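Putative acetamidase/formamidase (Yersinia enterocolitica subsp. palearctica serotype O:3, PDB 5UBU) probably hydrolyses carbon-nitrogen bonds in linear amides such as formamide or acetamide. Local coordinates at residues C120-H125 / D140-K145; S269-E274 / P317-G322. All coordinates share one frame; numbering follows the deposited sequence.

Contact 1 of 2, residues C120-H125 / D140-K145; sequences CAMIPH and DPLPEK
Met-122 and Lys-145 are joined by the one hydrogen bond between residues 120-125 and 140-145. The backbone N of Met-122 donates to Lys-145 O at 2.9 Å. The N-H points almost straight at the oxygen, with 170° at the hydrogen. The same oxygen also receives a CA-H...O contact from Ala-121 CA at 3.3 Å. The two segments run in nearly opposite directions, and this bond lies between strand 117-122 and the loop leading to strand 145-151.

Apolar packing makes up much of the rest. Met-122 is a selenomethionine. Its chain is bent at the last torsion (chi3 73°), which carries the terminal methyl along residues 140-145, toward Leu-142. CE touches Leu-142 CB at 3.6 Å and reaches Pro-143 CD more loosely at 4.1 Å. The Met-122 and Leu-142 side chains cross at about a right angle. Further along, two prolines meet, with Pro-124 CB 3.9 Å from Pro-141 CB.

Flat groups complete the contact. Pro-141 CB lies over one face of the His-125 ring, 4.0 Å from its centroid, in a CH-pi contact displaced toward the rim. Glu-144 is extended beyond CG and passes across Pro-124, bringing its CD within 3.5 Å of Pro-124 CG. Its OE1 accepts a hydrogen bond from Ser-76 N, which helps to fix the carboxylate beside the proline ring.

Trp-297 and Tyr-300 of the second subunit pack on Met-122, Pro-143 and Leu-142, so the selenomethionine side chain takes part in a subunit interface. A single backbone bond joins the segments here, while proline, selenomethionine and imidazole surfaces make up the rest of the contact. Its chemistry is that of a largely apolar loop closure with one anchored carboxylate at its side.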
ATOM      1  N   CYS B 120     -24.336   3.061 -15.569  1.00 46.28           N
ATOM      2  CA  CYS B 120     -23.217   3.438 -14.719  1.00 46.20           C
ATOM      3  C   CYS B 120     -23.858   3.684 -13.363  1.00 47.09           C
ATOM      4  O   CYS B 120     -24.940   4.275 -13.282  1.00 47.68           O
ATOM      5  CB  CYS B 120     -22.496   4.694 -15.195  1.00 46.53           C
ATOM      6  SG  CYS B 120     -21.119   5.146 -14.091  1.00 45.56           S
ATOM      7  N   ALA B 121     -23.204   3.229 -12.299  1.00 47.50           N
ATOM      8  CA  ALA B 121     -23.756   3.384 -10.961  1.00 48.13           C
ATOM      9  C   ALA B 121     -22.715   3.631  -9.895  1.00 46.80           C
ATOM     10  O   ALA B 121     -21.571   3.186 -10.008  1.00 45.79           O
ATOM     11  CB  ALA B 121     -24.564   2.140 -10.600  1.00 49.05           C
HETATM   12  N   MSE B 122     -23.145   4.353  -8.865  1.00 47.39           N
HETATM   13  CA  MSE B 122     -22.322   4.665  -7.713  1.00 47.84           C
HETATM   14  C   MSE B 122     -22.927   3.837  -6.626  1.00 47.72           C
HETATM   15  O   MSE B 122     -23.960   4.181  -6.066  1.00 47.83           O
HETATM   16  CB  MSE B 122     -22.359   6.140  -7.372  1.00 49.73           C
HETATM   17  CG  MSE B 122     -21.297   6.911  -8.142  1.00 50.08           C
HETATM   18 SE   MSE B 122     -21.657   8.851  -7.915  1.00 52.78          SE
HETATM   19  CE  MSE B 122     -21.089   9.055  -6.057  1.00 52.33           C
ATOM     20  N   ILE B 123     -22.294   2.705  -6.359  1.00 47.90           N
ATOM     21  CA  ILE B 123     -22.743   1.765  -5.349  1.00 48.99           C
ATOM     22  C   ILE B 123     -22.160   2.161  -3.993  1.00 49.04           C
ATOM     23  O   ILE B 123     -20.956   2.413  -3.896  1.00 48.71           O
ATOM     24  CB  ILE B 123     -22.298   0.343  -5.727  1.00 48.60           C
ATOM     25  CG1 ILE B 123     -22.839  -0.001  -7.130  1.00 49.26           C
ATOM     26  CG2 ILE B 123     -22.758  -0.657  -4.669  1.00 48.77           C
ATOM     27  CD1 ILE B 123     -22.382  -1.329  -7.690  1.00 48.90           C
ATOM     28  N   PRO B 124     -22.999   2.241  -2.944  1.00 50.18           N
ATOM     29  CA  PRO B 124     -22.444   2.611  -1.643  1.00 50.91           C
ATOM     30  C   PRO B 124     -21.344   1.652  -1.170  1.00 50.26           C
ATOM     31  O   PRO B 124     -21.457   0.433  -1.360  1.00 50.30           O
ATOM     32  CB  PRO B 124     -23.655   2.548  -0.712  1.00 51.91           C
ATOM     33  CG  PRO B 124     -24.807   2.891  -1.603  1.00 52.74           C
ATOM     34  CD  PRO B 124     -24.475   2.247  -2.923  1.00 52.04           C
ATOM     35  N   HIS B 125     -20.283   2.222  -0.599  1.00 48.40           N
ATOM     36  CA  HIS B 125     -19.143   1.465  -0.084  1.00 47.46           C
ATOM     37  C   HIS B 125     -18.371   0.705  -1.169  1.00 45.86           C
ATOM     38  O   HIS B 125     -17.744  -0.325  -0.898  1.00 44.43           O
ATOM     39  CB  HIS B 125     -19.582   0.527   1.047  1.00 48.52           C
ATOM     40  CG  HIS B 125     -20.354   1.222   2.123  1.00 50.46           C
ATOM     41  ND1 HIS B 125     -19.754   2.047   3.056  1.00 49.87           N
ATOM     42  CD2 HIS B 125     -21.678   1.222   2.411  1.00 50.99           C
ATOM     43  CE1 HIS B 125     -20.676   2.526   3.872  1.00 50.54           C
ATOM     44  NE2 HIS B 125     -21.849   2.036   3.507  1.00 51.75           N
ATOM     45  N   ASP B 140     -19.797   8.602   5.841  1.00 46.89           N
ATOM     46  CA  ASP B 140     -21.028   8.234   5.167  1.00 47.69           C
ATOM     47  C   ASP B 140     -20.669   7.863   3.740  1.00 47.01           C
ATOM     48  O   ASP B 140     -19.736   8.429   3.167  1.00 45.12           O
ATOM     49  CB  ASP B 140     -22.027   9.397   5.141  1.00 49.25           C
ATOM     50  CG  ASP B 140     -22.593   9.721   6.502  1.00 50.79           C
ATOM     51  OD1 ASP B 140     -22.659   8.809   7.345  1.00 51.76           O
ATOM     52  OD2 ASP B 140     -23.009  10.880   6.715  1.00 51.24           O
ATOM     53  N   PRO B 141     -21.403   6.899   3.160  1.00 47.88           N
ATOM     54  CA  PRO B 141     -21.107   6.533   1.785  1.00 46.66           C
ATOM     55  C   PRO B 141     -21.501   7.666   0.845  1.00 46.14           C
ATOM     56  O   PRO B 141     -22.243   8.570   1.232  1.00 46.29           O
ATOM     57  CB  PRO B 141     -21.996   5.307   1.557  1.00 47.40           C
ATOM     58  CG  PRO B 141     -23.150   5.504   2.491  1.00 48.97           C
ATOM     59  CD  PRO B 141     -22.570   6.167   3.697  1.00 49.15           C
ATOM     60  N   LEU B 142     -20.996   7.613  -0.377  1.00 45.10           N
ATOM     61  CA  LEU B 142     -21.311   8.624  -1.375  1.00 46.11           C
ATOM     62  C   LEU B 142     -22.761   8.478  -1.814  1.00 47.44           C
ATOM     63  O   LEU B 142     -23.386   7.439  -1.577  1.00 47.74           O
ATOM     64  CB  LEU B 142     -20.399   8.478  -2.595  1.00 45.37           C
ATOM     65  CG  LEU B 142     -18.894   8.542  -2.354  1.00 44.50           C
ATOM     66  CD1 LEU B 142     -18.199   8.378  -3.697  1.00 43.96           C
ATOM     67  CD2 LEU B 142     -18.513   9.856  -1.680  1.00 44.39           C
ATOM     68  N   PRO B 143     -23.312   9.517  -2.456  1.00 49.10           N
ATOM     69  CA  PRO B 143     -24.686   9.397  -2.903  1.00 50.84           C
ATOM     70  C   PRO B 143     -24.859   8.208  -3.808  1.00 51.05           C
ATOM     71  O   PRO B 143     -23.957   7.822  -4.555  1.00 48.90           O
ATOM     72  CB  PRO B 143     -24.929  10.701  -3.660  1.00 51.74           C
ATOM     73  CG  PRO B 143     -24.036  11.666  -2.979  1.00 51.62           C
ATOM     74  CD  PRO B 143     -22.784  10.863  -2.732  1.00 50.08           C
ATOM     75  N   GLU B 144     -26.043   7.651  -3.728  1.00 53.67           N
ATOM     76  CA  GLU B 144     -26.402   6.481  -4.469  1.00 54.81           C
ATOM     77  C   GLU B 144     -26.990   6.928  -5.809  1.00 54.36           C
ATOM     78  O   GLU B 144     -28.118   7.372  -5.868  1.00 56.16           O
ATOM     79  CB  GLU B 144     -27.367   5.706  -3.577  1.00 57.31           C
ATOM     80  CG  GLU B 144     -27.566   4.260  -3.934  1.00 58.76           C
ATOM     81  CD  GLU B 144     -28.039   3.421  -2.749  1.00 60.47           C
ATOM     82  OE1 GLU B 144     -28.148   2.198  -2.937  1.00 61.94           O
ATOM     83  OE2 GLU B 144     -28.276   3.957  -1.641  1.00 61.04           O
ATOM     84  N   LYS B 145     -26.184   6.851  -6.867  1.00 53.04           N
ATOM     85  CA  LYS B 145     -26.593   7.260  -8.221  1.00 53.63           C
ATOM     86  C   LYS B 145     -26.620   6.151  -9.274  1.00 53.22           C
ATOM     87  O   LYS B 145     -25.883   5.173  -9.195  1.00 52.26           O
ATOM     88  CB  LYS B 145     -25.707   8.403  -8.741  1.00 53.73           C
ATOM     89  CG  LYS B 145     -26.250   9.809  -8.563  1.00 55.94           C
ATOM     90  CD  LYS B 145     -26.405  10.267  -7.127  1.00 57.67           C
ATOM     91  CE  LYS B 145     -27.276  11.528  -7.076  1.00 59.20           C
ATOM     92  NZ  LYS B 145     -26.804  12.625  -7.973  1.00 59.45           N
TER

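Contact 2 of 2, residues S269-E274 / P317-G322; sequences SARPLE and PKYTVG
Tyr-319 reaches across residues 269-274 and meets them along its whole length. Its CG is anti to the carbonyl carbon (chi1 -48°), which lays one ring face against the Arg-271 side chain. At the root, CB lies 3.6 Å from Leu-273 CD1 and also touches Ala-270 O. CD2 is near both Ala-270 O and Arg-271 CG. Arg-271 CG lies over the ring face in a CH-pi contact. Arg-271 NE stands over the same face, near CE1 and CZ and offset toward the rim. At the tip, Tyr-319 OH sits over the centre of the guanidinium, 3.3 Å from Arg-271 CZ. The two planes are 18° apart, so the groups lie nearly flat on one another. The backbone N of Leu-273 lies at the ring edge, in its plane. Arg-271 NH2 donates to Asp-316 O, which helps to set the rotation of the guanidinium.

The backbones pair as antiparallel strands. Ala-270 N donates to Tyr-319 O at 2.9 Å. Tyr-319 N returns a bond to Ala-270 O at 3.0 Å. Beside this pair, Ser-269 OG and Thr-320 OG1 share a hydrogen bond of 2.8 Å. A water links Ser-269 O to Lys-318 NZ, which also forms a salt bridge with Asp-188.

Leu-273 CD1 also meets Val-321 CG2 at 3.4 Å. After the cis peptide bond before Pro-272, this leucine begins helix 273-291, whose Ala-276 and Thr-277 pack on Val-321. Strand 319-326 lies between strands 263-270 and 308-313. The contact therefore sits where strand 263-270 gives way, through a two-residue loop, to helix 273-291, which packs on strand 319-326.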
ATOM      1  N   SER B 269      -2.328  -8.380 -11.211  1.00 32.98           N
ATOM      2  CA  SER B 269      -3.410  -7.954 -10.325  1.00 33.04           C
ATOM      3  C   SER B 269      -3.056  -8.174  -8.870  1.00 32.66           C
ATOM      4  O   SER B 269      -2.650  -9.265  -8.496  1.00 32.87           O
ATOM      5  CB  SER B 269      -4.707  -8.697 -10.658  1.00 33.98           C
ATOM      6  OG  SER B 269      -5.144  -8.394 -11.961  1.00 34.53           O
ATOM      7  N   ALA B 270      -3.235  -7.137  -8.053  1.00 32.65           N
ATOM      8  CA  ALA B 270      -2.932  -7.197  -6.617  1.00 32.80           C
ATOM      9  C   ALA B 270      -3.217  -5.872  -5.900  1.00 33.20           C
ATOM     10  O   ALA B 270      -3.733  -4.926  -6.490  1.00 32.46           O
ATOM     11  CB  ALA B 270      -1.459  -7.568  -6.420  1.00 32.13           C
ATOM     12  N   ARG B 271      -2.914  -5.865  -4.605  1.00 34.08           N
ATOM     13  CA  ARG B 271      -2.977  -4.681  -3.755  1.00 34.86           C
ATOM     14  C   ARG B 271      -1.722  -4.770  -2.888  1.00 34.48           C
ATOM     15  O   ARG B 271      -1.383  -5.869  -2.438  1.00 34.96           O
ATOM     16  CB  ARG B 271      -4.199  -4.623  -2.848  1.00 37.11           C
ATOM     17  CG  ARG B 271      -5.525  -4.426  -3.545  1.00 38.56           C
ATOM     18  CD  ARG B 271      -6.576  -3.986  -2.533  1.00 41.24           C
ATOM     19  NE  ARG B 271      -7.873  -3.714  -3.156  1.00 43.16           N
ATOM     20  CZ  ARG B 271      -8.889  -3.076  -2.568  1.00 45.60           C
ATOM     21  NH1 ARG B 271      -8.771  -2.597  -1.331  1.00 46.99           N
ATOM     22  NH2 ARG B 271     -10.028  -2.882  -3.238  1.00 46.94           N
ATOM     23  N   PRO B 272      -1.026  -3.658  -2.630  1.00 33.91           N
ATOM     24  CA  PRO B 272      -1.380  -2.324  -3.119  1.00 33.73           C
ATOM     25  C   PRO B 272      -1.112  -2.175  -4.619  1.00 32.61           C
ATOM     26  O   PRO B 272      -0.607  -3.111  -5.252  1.00 32.30           O
ATOM     27  CB  PRO B 272      -0.509  -1.411  -2.273  1.00 34.15           C
ATOM     28  CG  PRO B 272       0.700  -2.233  -1.978  1.00 34.03           C
ATOM     29  CD  PRO B 272       0.217  -3.646  -1.837  1.00 33.87           C
ATOM     30  N   LEU B 273      -1.453  -1.020  -5.183  1.00 32.61           N
ATOM     31  CA  LEU B 273      -1.295  -0.827  -6.630  1.00 32.13           C
ATOM     32  C   LEU B 273       0.150  -0.970  -7.133  1.00 31.50           C
ATOM     33  O   LEU B 273       0.338  -1.366  -8.278  1.00 30.87           O
ATOM     34  CB  LEU B 273      -1.935   0.500  -7.088  1.00 32.56           C
ATOM     35  CG  LEU B 273      -2.063   0.746  -8.599  1.00 32.20           C
ATOM     36  CD1 LEU B 273      -2.988  -0.290  -9.223  1.00 32.20           C
ATOM     37  CD2 LEU B 273      -2.583   2.145  -8.892  1.00 32.99           C
ATOM     38  N   GLU B 274       1.154  -0.669  -6.295  1.00 32.39           N
ATOM     39  CA  GLU B 274       2.561  -0.826  -6.704  1.00 32.64           C
ATOM     40  C   GLU B 274       2.881  -2.288  -7.047  1.00 32.23           C
ATOM     41  O   GLU B 274       3.638  -2.568  -7.980  1.00 32.15           O
ATOM     42  CB  GLU B 274       3.597  -0.563  -5.590  1.00 33.42           C
ATOM     43  CG  GLU B 274       3.576   0.664  -4.742  1.00 34.53           C
ATOM     44  CD  GLU B 274       2.625   0.599  -3.568  1.00 35.02           C
ATOM     45  OE1 GLU B 274       1.461   0.335  -3.839  1.00 35.08           O
ATOM     46  OE2 GLU B 274       3.035   0.914  -2.409  1.00 35.47           O
ATOM     47  N   PRO B 317     -11.610  -6.004  -5.598  1.00 47.83           N
ATOM     48  CA  PRO B 317     -10.831  -6.594  -4.486  1.00 46.59           C
ATOM     49  C   PRO B 317      -9.314  -6.576  -4.711  1.00 43.53           C
ATOM     50  O   PRO B 317      -8.545  -6.528  -3.753  1.00 42.84           O
ATOM     51  CB  PRO B 317     -11.374  -8.013  -4.406  1.00 47.60           C
ATOM     52  CG  PRO B 317     -12.804  -7.850  -4.795  1.00 49.47           C
ATOM     53  CD  PRO B 317     -12.814  -6.808  -5.881  1.00 49.12           C
ATOM     54  N   LYS B 318      -8.917  -6.644  -5.976  1.00 40.89           N
ATOM     55  CA  LYS B 318      -7.534  -6.535  -6.391  1.00 38.76           C
ATOM     56  C   LYS B 318      -7.500  -5.593  -7.578  1.00 37.81           C
ATOM     57  O   LYS B 318      -8.353  -5.670  -8.478  1.00 38.31           O
ATOM     58  CB  LYS B 318      -6.941  -7.878  -6.789  1.00 38.74           C
ATOM     59  CG  LYS B 318      -6.708  -8.807  -5.627  1.00 39.27           C
ATOM     60  CD  LYS B 318      -6.005 -10.067  -6.057  1.00 39.29           C
ATOM     61  CE  LYS B 318      -5.699 -10.917  -4.838  1.00 41.17           C
ATOM     62  NZ  LYS B 318      -4.964 -12.163  -5.187  1.00 41.48           N
ATOM     63  N   TYR B 319      -6.525  -4.695  -7.581  1.00 36.85           N
ATOM     64  CA  TYR B 319      -6.384  -3.750  -8.670  1.00 36.33           C
ATOM     65  C   TYR B 319      -5.663  -4.445  -9.806  1.00 34.88           C
ATOM     66  O   TYR B 319      -4.961  -5.414  -9.583  1.00 34.68           O
ATOM     67  CB  TYR B 319      -5.624  -2.504  -8.226  1.00 36.76           C
ATOM     68  CG  TYR B 319      -6.119  -1.905  -6.926  1.00 37.63           C
ATOM     69  CD1 TYR B 319      -7.481  -1.714  -6.698  1.00 38.74           C
ATOM     70  CD2 TYR B 319      -5.227  -1.460  -5.961  1.00 37.09           C
ATOM     71  CE1 TYR B 319      -7.935  -1.148  -5.529  1.00 39.68           C
ATOM     72  CE2 TYR B 319      -5.679  -0.893  -4.786  1.00 38.23           C
ATOM     73  CZ  TYR B 319      -7.033  -0.735  -4.577  1.00 39.33           C
ATOM     74  OH  TYR B 319      -7.485  -0.167  -3.417  1.00 40.66           O
ATOM     75  N   THR B 320      -5.837  -3.948 -11.020  1.00 34.78           N
ATOM     76  CA  THR B 320      -5.220  -4.545 -12.192  1.00 34.67           C
ATOM     77  C   THR B 320      -4.477  -3.503 -13.019  1.00 34.53           C
ATOM     78  O   THR B 320      -4.999  -2.433 -13.294  1.00 34.16           O
ATOM     79  CB  THR B 320      -6.277  -5.246 -13.053  1.00 35.67           C
ATOM     80  OG1 THR B 320      -6.953  -6.234 -12.263  1.00 35.53           O
ATOM     81  CG2 THR B 320      -5.638  -5.914 -14.268  1.00 35.45           C
ATOM     82  N   VAL B 321      -3.258  -3.858 -13.419  1.00 34.79           N
ATOM     83  CA  VAL B 321      -2.366  -2.993 -14.178  1.00 35.14           C
ATOM     84  C   VAL B 321      -1.747  -3.767 -15.335  1.00 35.36           C
ATOM     85  O   VAL B 321      -1.366  -4.925 -15.172  1.00 35.61           O
ATOM     86  CB  VAL B 321      -1.215  -2.505 -13.269  1.00 34.98           C
ATOM     87  CG1 VAL B 321      -0.218  -1.656 -14.056  1.00 35.74           C
ATOM     88  CG2 VAL B 321      -1.763  -1.731 -12.071  1.00 35.26           C
ATOM     89  N   GLY B 322      -1.629  -3.119 -16.488  1.00 35.80           N
ATOM     90  CA  GLY B 322      -1.028  -3.732 -17.668  1.00 36.22           C
ATOM     91  C   GLY B 322       0.276  -3.033 -18.026  1.00 36.28           C
ATOM     92  O   GLY B 322       0.302  -1.813 -18.132  1.00 37.42           O
TER
HETATM   93  O   HOH W   1      -2.317 -11.203  -6.700  1.00 32.49           O

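How the contacts relate
Both segments of contact 1 come before those of contact 2 in the chain. Their centres are 22 Å apart and their nearest atoms about 8 Å apart, so they do not touch. They belong to different sheets. Contact 1 lies at strands 117-122 and 145-151 of a four-strand antiparallel sheet. Contact 2 lies at strands 263-270 and 319-326 of the large mixed sheet, where helix 273-291 begins. Each has a side chain about 9 Å from a bound sodium ion, Cys-120 in contact 1 and Pro-317 in contact 2. Both also reach the second subunit, so these two parts of the fold both contribute to assembly of the four-chain protein.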